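Local coordinates for protein CalS11 (Micromonospora echinospora, PDB 3TOS) that probably transfers a methyl group from S-adenosylmethionine to an oxygen atom during calicheamicin biosynthesis, as a Rossmann-like methyltransferase, at residues D189-E194 and P221-E226; F76-G81 and D107-F112; L57-L62 and P248-L253. All coordinates share one frame; numbering follows the deposited sequence.

Interaction 1. Residues D189-E194 and P221-E226; sequences DLDLYE and PKWPGE. With SAH (S-adenosyl-L-homocysteine), chain O; GLU (glutamic acid), chain P.
The indole of Trp-223 lies against the side chain of Asp-191. This is a CH-pi contact: Asp-191 CB sits over the six-membered ring, 4.0 Å from its centroid. The carboxylate follows over the same indole, its plane 22° from that of the rings. Chi1 of Asp-191 is -60°, which turns CG away from its own carbonyl carbon and lays the group along the indole. On the opposite face rests CG of the neighbouring Lys-222. Leu-192 CD2 adds apolar packing at Trp-223 CZ3.

The polar end of Trp-223 serves the bound glutamate. Its NE1 donates to OE2 of that ligand at 2.9 Å, almost straight at 174°. Lys-222 NZ adds a weak bond to the same oxygen. With an alanine at Trp-223, the glutamate oxygen would probably lose its straight N-H donor and Asp-191 CB its aromatic cover. Asp-189 borders both ligands; its OD2 accepts from the amino N of S-adenosyl-L-homocysteine at 2.7 Å.

Between the two segments the direct polar link is slight. Asp-191 N gives a weak bond to Glu-226 OE2, whose OE1 accepts from Glu-217 N. Water does more. One molecule joins Leu-190 N to Glu-226 OE2, and another joins Asp-191 O to Gly-225 N.

Close packing marks the two helix starts. Tyr-193 CA makes a CH...O contact of 3.6 Å with Gly-225 O. A side chain at Gly-225 would run into Tyr-193 N.

The loop 189-194 follows strand 183-188 and leads into helix 193-203. Such a loop at the C-terminal edge of a Rossmann-like sheet is where these methyltransferases hold their cofactor, and here the second loop brings the glutamate beside it.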
loop_
_atom_site.group_PDB
_atom_site.type_symbol
_atom_site.label_atom_id
_atom_site.label_comp_id
_atom_site.label_asym_id
_atom_site.label_seq_id
_atom_site.Cartn_x
_atom_site.Cartn_y
_atom_site.Cartn_z
ATOM N N ASP B 189 24.917 -12.241 -23.437
ATOM C CA ASP B 189 26.250 -12.450 -22.873
ATOM C C ASP B 189 27.260 -12.804 -23.961
ATOM O O ASP B 189 28.107 -13.715 -23.807
ATOM C CB ASP B 189 26.235 -13.559 -21.806
ATOM C CG ASP B 189 27.435 -13.495 -20.878
ATOM O OD1 ASP B 189 28.243 -12.566 -21.014
ATOM O OD2 ASP B 189 27.556 -14.392 -20.004
ATOM N N LEU B 190 27.213 -12.046 -25.061
ATOM C CA LEU B 190 28.141 -12.280 -26.179
ATOM C C LEU B 190 29.349 -11.396 -26.111
ATOM O O LEU B 190 30.326 -11.656 -26.850
ATOM C CB LEU B 190 27.444 -11.961 -27.525
ATOM C CG LEU B 190 26.143 -12.707 -27.836
ATOM C CD1 LEU B 190 25.338 -11.865 -28.843
ATOM C CD2 LEU B 190 26.515 -14.049 -28.483
ATOM N N ASP B 191 29.284 -10.334 -25.294
ATOM C CA ASP B 191 30.393 -9.331 -25.144
ATOM C C ASP B 191 30.575 -8.364 -26.306
ATOM O O ASP B 191 30.860 -7.203 -26.090
ATOM C CB ASP B 191 31.751 -9.990 -24.795
ATOM C CG ASP B 191 31.676 -10.763 -23.496
ATOM O OD1 ASP B 191 31.161 -10.191 -22.498
ATOM O OD2 ASP B 191 32.085 -11.961 -23.457
ATOM N N LEU B 192 30.429 -8.866 -27.545
ATOM C CA LEU B 192 30.883 -8.155 -28.749
ATOM C C LEU B 192 29.757 -7.350 -29.360
ATOM O O LEU B 192 28.572 -7.778 -29.372
ATOM C CB LEU B 192 31.352 -9.170 -29.791
ATOM C CG LEU B 192 32.451 -10.085 -29.246
ATOM C CD1 LEU B 192 32.769 -11.107 -30.372
ATOM C CD2 LEU B 192 33.716 -9.214 -28.943
ATOM N N TYR B 193 30.153 -6.217 -29.961
ATOM C CA TYR B 193 29.217 -5.293 -30.596
ATOM C C TYR B 193 28.376 -5.896 -31.725
ATOM O O TYR B 193 27.137 -5.832 -31.664
ATOM C CB TYR B 193 30.040 -4.115 -31.135
ATOM C CG TYR B 193 29.320 -3.281 -32.168
ATOM C CD1 TYR B 193 28.159 -2.588 -31.827
ATOM C CD2 TYR B 193 29.839 -3.145 -33.449
ATOM C CE1 TYR B 193 27.475 -1.843 -32.747
ATOM C CE2 TYR B 193 29.131 -2.412 -34.428
ATOM C CZ TYR B 193 27.947 -1.759 -34.053
ATOM O OH TYR B 193 27.242 -0.971 -34.951
ATOM N N GLU B 194 29.010 -6.464 -32.738
ATOM C CA GLU B 194 28.242 -6.864 -33.969
ATOM C C GLU B 194 27.154 -7.921 -33.701
ATOM O O GLU B 194 26.016 -7.739 -34.134
ATOM C CB GLU B 194 29.194 -7.328 -35.087
ATOM C CG GLU B 194 30.019 -6.177 -35.614
ATOM C CD GLU B 194 30.787 -6.544 -36.859
ATOM O OE1 GLU B 194 30.339 -7.473 -37.607
ATOM O OE2 GLU B 194 31.776 -5.878 -37.180
ATOM N N PRO B 221 33.854 -1.105 -19.044
ATOM C CA PRO B 221 34.836 -0.508 -19.948
ATOM C C PRO B 221 35.566 -1.525 -20.843
ATOM O O PRO B 221 35.953 -1.175 -21.976
ATOM C CB PRO B 221 35.852 0.164 -18.977
ATOM C CG PRO B 221 35.024 0.533 -17.740
ATOM C CD PRO B 221 34.015 -0.659 -17.630
ATOM N N LYS B 222 35.726 -2.765 -20.376
ATOM C CA LYS B 222 36.435 -3.764 -21.153
ATOM C C LYS B 222 35.613 -4.219 -22.386
ATOM O O LYS B 222 36.177 -4.682 -23.369
ATOM C CB LYS B 222 36.732 -4.975 -20.266
ATOM C CG LYS B 222 37.626 -5.986 -20.934
ATOM C CD LYS B 222 37.737 -7.189 -19.965
ATOM C CE LYS B 222 39.026 -7.811 -20.002
ATOM N NZ LYS B 222 39.037 -8.917 -18.977
ATOM N N TRP B 223 34.272 -4.060 -22.318
ATOM C CA TRP B 223 33.398 -4.629 -23.363
ATOM C C TRP B 223 32.300 -3.646 -23.692
ATOM O O TRP B 223 31.134 -3.820 -23.285
ATOM C CB TRP B 223 32.728 -5.948 -22.885
ATOM C CG TRP B 223 33.687 -7.049 -22.502
ATOM C CD1 TRP B 223 33.873 -7.561 -21.252
ATOM C CD2 TRP B 223 34.539 -7.791 -23.380
ATOM N NE1 TRP B 223 34.795 -8.589 -21.295
ATOM C CE2 TRP B 223 35.226 -8.742 -22.588
ATOM C CE3 TRP B 223 34.793 -7.742 -24.761
ATOM C CZ2 TRP B 223 36.126 -9.647 -23.120
ATOM C CZ3 TRP B 223 35.701 -8.663 -25.290
ATOM C CH2 TRP B 223 36.371 -9.582 -24.461
ATOM N N PRO B 224 32.654 -2.592 -24.422
ATOM C CA PRO B 224 31.678 -1.538 -24.714
ATOM C C PRO B 224 30.679 -1.953 -25.824
ATOM O O PRO B 224 29.803 -1.137 -26.138
ATOM C CB PRO B 224 32.580 -0.372 -25.161
ATOM C CG PRO B 224 33.729 -1.064 -25.889
ATOM C CD PRO B 224 33.977 -2.340 -25.035
ATOM N N GLY B 225 30.790 -3.173 -26.385
ATOM C CA GLY B 225 29.973 -3.512 -27.555
ATOM C C GLY B 225 28.464 -3.546 -27.309
ATOM O O GLY B 225 27.688 -3.149 -28.174
ATOM N N GLU B 226 28.042 -4.062 -26.144
ATOM C CA GLU B 226 26.589 -4.083 -25.826
ATOM C C GLU B 226 26.011 -2.672 -25.751
ATOM O O GLU B 226 24.892 -2.420 -26.233
ATOM C CB GLU B 226 26.348 -4.878 -24.545
ATOM C CG GLU B 226 26.503 -6.383 -24.805
ATOM C CD GLU B 226 26.672 -7.181 -23.550
ATOM O OE1 GLU B 226 26.455 -6.633 -22.442
ATOM O OE2 GLU B 226 27.085 -8.352 -23.670
HETATM N N SAH O . 27.127 -17.090 -20.254
HETATM C CA SAH O . 28.469 -17.718 -20.028
HETATM C CB SAH O . 29.621 -16.855 -20.515
HETATM C CG SAH O . 29.603 -16.669 -22.046
HETATM S SD SAH O . 31.200 -16.105 -22.598
HETATM C C SAH O . 28.599 -17.923 -18.520
HETATM O O SAH O . 29.631 -18.482 -18.038
HETATM O OXT SAH O . 27.662 -17.658 -17.755
HETATM C "C5'" SAH O . 30.831 -15.337 -24.184
HETATM C "C4'" SAH O . 30.292 -16.333 -25.266
HETATM O "O4'" SAH O . 29.768 -15.573 -26.364
HETATM C "C3'" SAH O . 31.457 -17.162 -25.827
HETATM O "O3'" SAH O . 31.249 -18.569 -25.548
HETATM C "C2'" SAH O . 31.439 -16.813 -27.305
HETATM O "O2'" SAH O . 31.774 -17.898 -28.195
HETATM C "C1'" SAH O . 29.978 -16.345 -27.512
HETATM N N9 SAH O . 29.834 -15.471 -28.701
HETATM C C8 SAH O . 30.376 -14.241 -28.907
HETATM N N7 SAH O . 30.023 -13.869 -30.164
HETATM C C5 SAH O . 29.292 -14.840 -30.750
HETATM C C6 SAH O . 28.645 -15.009 -32.055
HETATM N N6 SAH O . 28.790 -14.065 -33.014
HETATM N N1 SAH O . 27.953 -16.161 -32.243
HETATM C C2 SAH O . 27.835 -17.111 -31.267
HETATM N N3 SAH O . 28.459 -17.056 -30.070
HETATM C C4 SAH O . 29.139 -15.890 -29.781
HETATM N N GLU P . 30.936 -11.763 -18.782
HETATM C CA GLU P . 31.810 -12.833 -18.178
HETATM C C GLU P . 31.815 -12.672 -16.657
HETATM O O GLU P . 31.147 -11.765 -16.126
HETATM C CB GLU P . 33.271 -12.749 -18.721
HETATM C CG GLU P . 33.960 -11.403 -18.383
HETATM C CD GLU P . 35.369 -11.264 -18.977
HETATM O OE1 GLU P . 36.021 -12.294 -19.288
HETATM O OE2 GLU P . 35.861 -10.127 -19.031
HETATM O OXT GLU P . 32.494 -13.401 -15.910
HETATM O O HOH W 1 25.689 -9.558 -25.753
HETATM O O HOH W 2 32.764 -5.258 -26.715
HETATM O O HOH W 3 29.436 -5.770 -24.183
#

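Interaction 2. Residues F76-G81 and D107-F112; sequences FGVRFG and DTFTGF. With SAH (S-adenosyl-L-homocysteine), chain O.
Asp-107 reaches across to the backbone of Val-78 and Arg-79 with one carboxylate oxygen. OD2 accepts from Val-78 N at 2.8 Å through its anti lone pair. It also accepts from Arg-79 N at 3.0 Å, a nearly straight bond of 176° that arrives from above the carboxylate plane. A third donor is the ribose: O3' of S-adenosyl-L-homocysteine gives its proton to OD2 at 2.7 Å. The other oxygen, OD1, takes O2' of the ribose at 2.8 Å. It also accepts from Phe-109 N, which closes an Asx turn. Both oxygens of this buried acid are therefore well supplied with donors. Chi1 of -155° sets CG opposite the backbone N and sends the carboxylate toward the 76-81 loop.

Gly-77 O accepts from the amino N of the cofactor product at 2.8 Å. A side chain at Gly-77 would crowd the ribose O4', and its backbone angles already call for glycine. Val-78 O accepts from Gly-81 N in a type II' turn. Thr-108 OG1 is occupied on both counts, accepting from Thr-110 N in an ST turn and donating to Gly-111 O.

The apolar part is smaller. Val-78 CG1 meets Phe-109 CE1 at 3.8 Å, while Asp-107 CB lies over the centre of the Phe-109 ring. Leu-140 and Pro-137 of helix 136-148 pack on Val-78 and Phe-109.

An acid at the end of the second strand that grips both ribose hydroxyls is the classic Rossmann-methyltransferase arrangement. The backbone N-H groups probably help stabilise its negative charge, so one carboxylate ties the two loops together and reads the ribose diol.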
loop_
_atom_site.group_PDB
_atom_site.type_symbol
_atom_site.label_atom_id
_atom_site.label_comp_id
_atom_site.label_asym_id
_atom_site.label_seq_id
_atom_site.Cartn_x
_atom_site.Cartn_y
_atom_site.Cartn_z
ATOM N N PHE B 76 22.268 -15.731 -25.228
ATOM C CA PHE B 76 23.196 -15.561 -26.339
ATOM C C PHE B 76 24.590 -15.468 -25.706
ATOM O O PHE B 76 24.965 -14.446 -25.087
ATOM C CB PHE B 76 22.851 -14.293 -27.111
ATOM C CG PHE B 76 21.372 -14.192 -27.415
ATOM C CD1 PHE B 76 20.768 -15.066 -28.323
ATOM C CD2 PHE B 76 20.584 -13.233 -26.753
ATOM C CE1 PHE B 76 19.348 -14.977 -28.568
ATOM C CE2 PHE B 76 19.195 -13.178 -26.947
ATOM C CZ PHE B 76 18.585 -14.044 -27.904
ATOM N N GLY B 77 25.355 -16.548 -25.851
ATOM C CA GLY B 77 26.707 -16.626 -25.235
ATOM C C GLY B 77 26.588 -17.573 -24.052
ATOM O O GLY B 77 26.234 -17.153 -22.942
ATOM N N VAL B 78 26.912 -18.851 -24.285
ATOM C CA VAL B 78 26.656 -19.925 -23.314
ATOM C C VAL B 78 27.946 -20.383 -22.665
ATOM O O VAL B 78 27.942 -20.687 -21.480
ATOM C CB VAL B 78 26.035 -21.116 -24.096
ATOM C CG1 VAL B 78 25.859 -22.378 -23.237
ATOM C CG2 VAL B 78 24.626 -20.665 -24.613
ATOM N N ARG B 79 29.038 -20.468 -23.416
ATOM C CA ARG B 79 30.310 -21.040 -22.908
ATOM C C ARG B 79 30.119 -22.445 -22.332
ATOM O O ARG B 79 29.664 -23.323 -23.088
ATOM C CB ARG B 79 31.046 -20.101 -21.921
ATOM C CG ARG B 79 32.587 -20.378 -21.853
ATOM C CD ARG B 79 33.170 -19.528 -20.755
ATOM N NE ARG B 79 34.587 -19.799 -20.574
ATOM C CZ ARG B 79 35.379 -19.187 -19.679
ATOM N NH1 ARG B 79 34.894 -18.321 -18.813
ATOM N NH2 ARG B 79 36.681 -19.522 -19.570
ATOM N N PHE B 80 30.442 -22.697 -21.059
ATOM C CA PHE B 80 30.252 -24.064 -20.515
ATOM C C PHE B 80 28.789 -24.308 -20.061
ATOM O O PHE B 80 28.428 -25.441 -19.703
ATOM C CB PHE B 80 31.201 -24.348 -19.323
ATOM C CG PHE B 80 32.648 -24.303 -19.700
ATOM C CD1 PHE B 80 33.185 -25.374 -20.411
ATOM C CD2 PHE B 80 33.474 -23.254 -19.331
ATOM C CE1 PHE B 80 34.509 -25.430 -20.757
ATOM C CE2 PHE B 80 34.872 -23.271 -19.687
ATOM C CZ PHE B 80 35.367 -24.367 -20.448
ATOM N N GLY B 81 27.960 -23.255 -20.025
ATOM C CA GLY B 81 26.550 -23.478 -19.725
ATOM C C GLY B 81 26.135 -23.100 -18.322
ATOM O O GLY B 81 25.038 -23.466 -17.913
ATOM N N ASP B 107 25.556 -20.370 -29.188
ATOM C CA ASP B 107 26.981 -20.056 -29.113
ATOM C C ASP B 107 27.643 -20.698 -30.324
ATOM O O ASP B 107 27.100 -21.661 -30.890
ATOM C CB ASP B 107 27.591 -20.669 -27.808
ATOM C CG ASP B 107 28.814 -19.948 -27.333
ATOM O OD1 ASP B 107 29.831 -19.852 -28.084
ATOM O OD2 ASP B 107 28.792 -19.479 -26.195
ATOM N N THR B 108 28.823 -20.242 -30.710
ATOM C CA THR B 108 29.649 -20.989 -31.649
ATOM C C THR B 108 30.186 -22.250 -30.974
ATOM O O THR B 108 30.412 -23.278 -31.643
ATOM C CB THR B 108 30.891 -20.189 -32.066
ATOM O OG1 THR B 108 31.581 -19.822 -30.877
ATOM C CG2 THR B 108 30.530 -18.905 -32.859
ATOM N N PHE B 109 30.364 -22.162 -29.645
ATOM C CA PHE B 109 31.106 -23.147 -28.828
ATOM C C PHE B 109 32.549 -23.250 -29.234
ATOM O O PHE B 109 33.259 -24.112 -28.744
ATOM C CB PHE B 109 30.375 -24.498 -28.735
ATOM C CG PHE B 109 29.030 -24.386 -28.087
ATOM C CD1 PHE B 109 28.939 -24.326 -26.683
ATOM C CD2 PHE B 109 27.851 -24.303 -28.872
ATOM C CE1 PHE B 109 27.685 -24.231 -26.065
ATOM C CE2 PHE B 109 26.598 -24.218 -28.273
ATOM C CZ PHE B 109 26.513 -24.143 -26.868
ATOM N N THR B 110 33.002 -22.317 -30.075
ATOM C CA THR B 110 34.424 -22.255 -30.460
ATOM C C THR B 110 34.984 -20.872 -30.172
ATOM O O THR B 110 36.020 -20.450 -30.727
ATOM C CB THR B 110 34.614 -22.588 -31.963
ATOM O OG1 THR B 110 33.831 -21.688 -32.746
ATOM C CG2 THR B 110 34.127 -23.988 -32.263
ATOM N N GLY B 111 34.316 -20.143 -29.297
ATOM C CA GLY B 111 34.853 -18.837 -28.937
ATOM C C GLY B 111 34.439 -17.724 -29.865
ATOM O O GLY B 111 33.733 -17.944 -30.853
ATOM N N PHE B 112 34.900 -16.515 -29.590
ATOM C CA PHE B 112 34.528 -15.409 -30.475
ATOM C C PHE B 112 34.862 -15.711 -31.938
ATOM O O PHE B 112 35.986 -16.116 -32.242
ATOM C CB PHE B 112 35.334 -14.133 -30.105
ATOM C CG PHE B 112 35.039 -13.550 -28.763
ATOM C CD1 PHE B 112 33.778 -13.574 -28.192
ATOM C CD2 PHE B 112 36.059 -12.865 -28.095
ATOM C CE1 PHE B 112 33.539 -13.011 -26.943
ATOM C CE2 PHE B 112 35.817 -12.266 -26.839
ATOM C CZ PHE B 112 34.553 -12.338 -26.270
HETATM N N SAH O . 27.127 -17.090 -20.254
HETATM C CA SAH O . 28.469 -17.718 -20.028
HETATM C CB SAH O . 29.621 -16.855 -20.515
HETATM C CG SAH O . 29.603 -16.669 -22.046
HETATM S SD SAH O . 31.200 -16.105 -22.598
HETATM C C SAH O . 28.599 -17.923 -18.520
HETATM O O SAH O . 29.631 -18.482 -18.038
HETATM O OXT SAH O . 27.662 -17.658 -17.755
HETATM C "C5'" SAH O . 30.831 -15.337 -24.184
HETATM C "C4'" SAH O . 30.292 -16.333 -25.266
HETATM O "O4'" SAH O . 29.768 -15.573 -26.364
HETATM C "C3'" SAH O . 31.457 -17.162 -25.827
HETATM O "O3'" SAH O . 31.249 -18.569 -25.548
HETATM C "C2'" SAH O . 31.439 -16.813 -27.305
HETATM O "O2'" SAH O . 31.774 -17.898 -28.195
HETATM C "C1'" SAH O . 29.978 -16.345 -27.512
HETATM N N9 SAH O . 29.834 -15.471 -28.701
HETATM C C8 SAH O . 30.376 -14.241 -28.907
HETATM N N7 SAH O . 30.023 -13.869 -30.164
HETATM C C5 SAH O . 29.292 -14.840 -30.750
HETATM C C6 SAH O . 28.645 -15.009 -32.055
HETATM N N6 SAH O . 28.790 -14.065 -33.014
HETATM N N1 SAH O . 27.953 -16.161 -32.243
HETATM C C2 SAH O . 27.835 -17.111 -31.267
HETATM N N3 SAH O . 28.459 -17.056 -30.070
HETATM C C4 SAH O . 29.139 -15.890 -29.781
#

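Interaction 3. Residues L57-L62 and P248-L253; sequences LSMDAL and PAPAYL
Leu-62 of helix 50-65 packs on Tyr-252 and Pro-250, where the helix lies against the Rossmann-like sheet. CD2 of Leu-62 sits over one face of the Tyr-252 ring in a CH-pi contact, 4.0 Å from the centroid and toward the rim. The other methyl, CD1, meets Pro-250 CG at 4.1 Å. One leucine fork thus spans the strand 251-254 and the residue before it. One turn earlier in the helix, Ser-58 CB touches Pro-250 CD at 3.8 Å. The selenomethionine Met-59 brings its CE near Pro-250 CG.

Farther out, Tyr-187 of strand 183-188 touches Leu-62, Met-59 and Pro-250. Ala-214 of strand 211-215 packs on both Leu-62 and Tyr-252. The Tyr-252 hydroxyl bonds to Gln-65 NE2, which probably helps hold the ring beside the helix. Chi1 of 70° puts Tyr-252 CG between the backbone N and the carbonyl carbon, and with the ring so placed one face meets Leu-62 CD2.

The peptide before Pro-250 is cis. Ser-58 OG bonds to Arg-247 NH1 and Thr-54 O. A water also lies 2.7 Å from Ser-58 OG and donates to Ala-249 O at 2.7 Å.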
loop_
_atom_site.group_PDB
_atom_site.type_symbol
_atom_site.label_atom_id
_atom_site.label_comp_id
_atom_site.label_asym_id
_atom_site.label_seq_id
_atom_site.Cartn_x
_atom_site.Cartn_y
_atom_site.Cartn_z
ATOM N N LEU B 57 21.756 -16.060 -7.743
ATOM C CA LEU B 57 20.665 -15.324 -7.192
ATOM C C LEU B 57 20.152 -14.317 -8.240
ATOM O O LEU B 57 18.963 -14.006 -8.294
ATOM C CB LEU B 57 21.080 -14.603 -5.908
ATOM C CG LEU B 57 21.438 -15.528 -4.735
ATOM C CD1 LEU B 57 22.045 -14.688 -3.627
ATOM C CD2 LEU B 57 20.183 -16.279 -4.267
ATOM N N SER B 58 21.065 -13.728 -9.057
ATOM C CA SER B 58 20.628 -12.772 -10.094
ATOM C C SER B 58 19.820 -13.485 -11.191
ATOM O O SER B 58 18.773 -12.959 -11.619
ATOM C CB SER B 58 21.824 -12.069 -10.746
ATOM O OG SER B 58 22.374 -11.179 -9.782
HETATM N N MSE B 59 20.242 -14.679 -11.608
HETATM C CA MSE B 59 19.440 -15.442 -12.584
HETATM C C MSE B 59 18.055 -15.776 -12.036
HETATM O O MSE B 59 17.052 -15.715 -12.785
HETATM C CB MSE B 59 20.164 -16.705 -13.041
HETATM C CG MSE B 59 21.487 -16.459 -13.789
HETATM SE SE MSE B 59 21.394 -15.209 -15.284
HETATM C CE MSE B 59 22.102 -13.610 -14.415
ATOM N N ASP B 60 18.009 -16.128 -10.753
ATOM C CA ASP B 60 16.747 -16.404 -10.100
ATOM C C ASP B 60 15.853 -15.157 -10.063
ATOM O O ASP B 60 14.639 -15.259 -10.278
ATOM C CB ASP B 60 16.979 -16.939 -8.662
ATOM C CG ASP B 60 15.711 -17.118 -7.911
ATOM O OD1 ASP B 60 14.997 -18.065 -8.240
ATOM O OD2 ASP B 60 15.433 -16.371 -6.956
ATOM N N ALA B 61 16.446 -13.982 -9.820
ATOM C CA ALA B 61 15.670 -12.739 -9.774
ATOM C C ALA B 61 15.095 -12.429 -11.169
ATOM O O ALA B 61 13.922 -12.029 -11.281
ATOM C CB ALA B 61 16.556 -11.572 -9.313
ATOM N N LEU B 62 15.887 -12.621 -12.230
ATOM C CA LEU B 62 15.350 -12.375 -13.590
ATOM C C LEU B 62 14.246 -13.378 -13.932
ATOM O O LEU B 62 13.164 -12.985 -14.437
ATOM C CB LEU B 62 16.442 -12.479 -14.659
ATOM C CG LEU B 62 17.566 -11.431 -14.518
ATOM C CD1 LEU B 62 18.607 -11.747 -15.594
ATOM C CD2 LEU B 62 17.069 -9.944 -14.738
ATOM N N PRO B 248 27.014 -5.200 -10.005
ATOM C CA PRO B 248 27.294 -4.368 -11.195
ATOM C C PRO B 248 26.638 -4.883 -12.470
ATOM O O PRO B 248 26.444 -4.092 -13.420
ATOM C CB PRO B 248 28.824 -4.474 -11.325
ATOM C CG PRO B 248 29.147 -5.810 -10.710
ATOM C CD PRO B 248 28.217 -5.909 -9.517
ATOM N N ALA B 249 26.274 -6.167 -12.492
ATOM C CA ALA B 249 25.631 -6.830 -13.661
ATOM C C ALA B 249 24.766 -7.917 -13.054
ATOM O O ALA B 249 25.111 -8.445 -11.979
ATOM C CB ALA B 249 26.699 -7.449 -14.582
ATOM N N PRO B 250 23.693 -8.301 -13.744
ATOM C CA PRO B 250 23.278 -7.784 -15.066
ATOM C C PRO B 250 22.593 -6.423 -15.009
ATOM O O PRO B 250 22.098 -5.990 -13.939
ATOM C CB PRO B 250 22.288 -8.839 -15.505
ATOM C CG PRO B 250 21.585 -9.216 -14.239
ATOM C CD PRO B 250 22.736 -9.321 -13.224
ATOM N N ALA B 251 22.554 -5.763 -16.157
ATOM C CA ALA B 251 21.671 -4.627 -16.337
ATOM C C ALA B 251 20.479 -5.154 -17.130
ATOM O O ALA B 251 20.668 -5.900 -18.094
ATOM C CB ALA B 251 22.363 -3.548 -17.123
ATOM N N TYR B 252 19.266 -4.771 -16.747
ATOM C CA TYR B 252 18.116 -5.357 -17.429
ATOM C C TYR B 252 17.006 -4.341 -17.540
ATOM O O TYR B 252 16.894 -3.413 -16.757
ATOM C CB TYR B 252 17.601 -6.614 -16.664
ATOM C CG TYR B 252 16.951 -6.320 -15.344
ATOM C CD1 TYR B 252 17.712 -6.035 -14.199
ATOM C CD2 TYR B 252 15.563 -6.377 -15.224
ATOM C CE1 TYR B 252 17.101 -5.762 -12.989
ATOM C CE2 TYR B 252 14.943 -6.103 -14.019
ATOM C CZ TYR B 252 15.721 -5.787 -12.905
ATOM O OH TYR B 252 15.068 -5.536 -11.722
ATOM N N LEU B 253 16.206 -4.523 -18.578
ATOM C CA LEU B 253 15.038 -3.664 -18.793
ATOM C C LEU B 253 13.774 -4.526 -18.979
ATOM O O LEU B 253 13.841 -5.674 -19.409
ATOM C CB LEU B 253 15.289 -2.769 -20.009
ATOM C CG LEU B 253 15.455 -3.467 -21.361
ATOM C CD1 LEU B 253 14.059 -3.647 -22.024
ATOM C CD2 LEU B 253 16.327 -2.557 -22.230
HETATM O O HOH W 4 24.928 -10.788 -10.562
#

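All three contacts are largely buried, but their chemistry differs. Interactions 1 and 2 lie side by side, centres about 14 Å apart, and share S-adenosyl-L-homocysteine. They touch directly: Phe-112 packs on Leu-192, and Asp-189 N probably bonds to Phe-76 O. Both join loops that follow parallel strands and reach bound ligands with polar groups. Interaction 2 relies on direct bonds to one carboxylate, interaction 1 more on water and on stacking. Interaction 3 is about 17 and 20 Å from them, between centres. It packs a helix on an antiparallel strand through apolar side chains, with no direct hydrogen bond across. Its 57-62 and 248-253 segments enclose the other two along the chain.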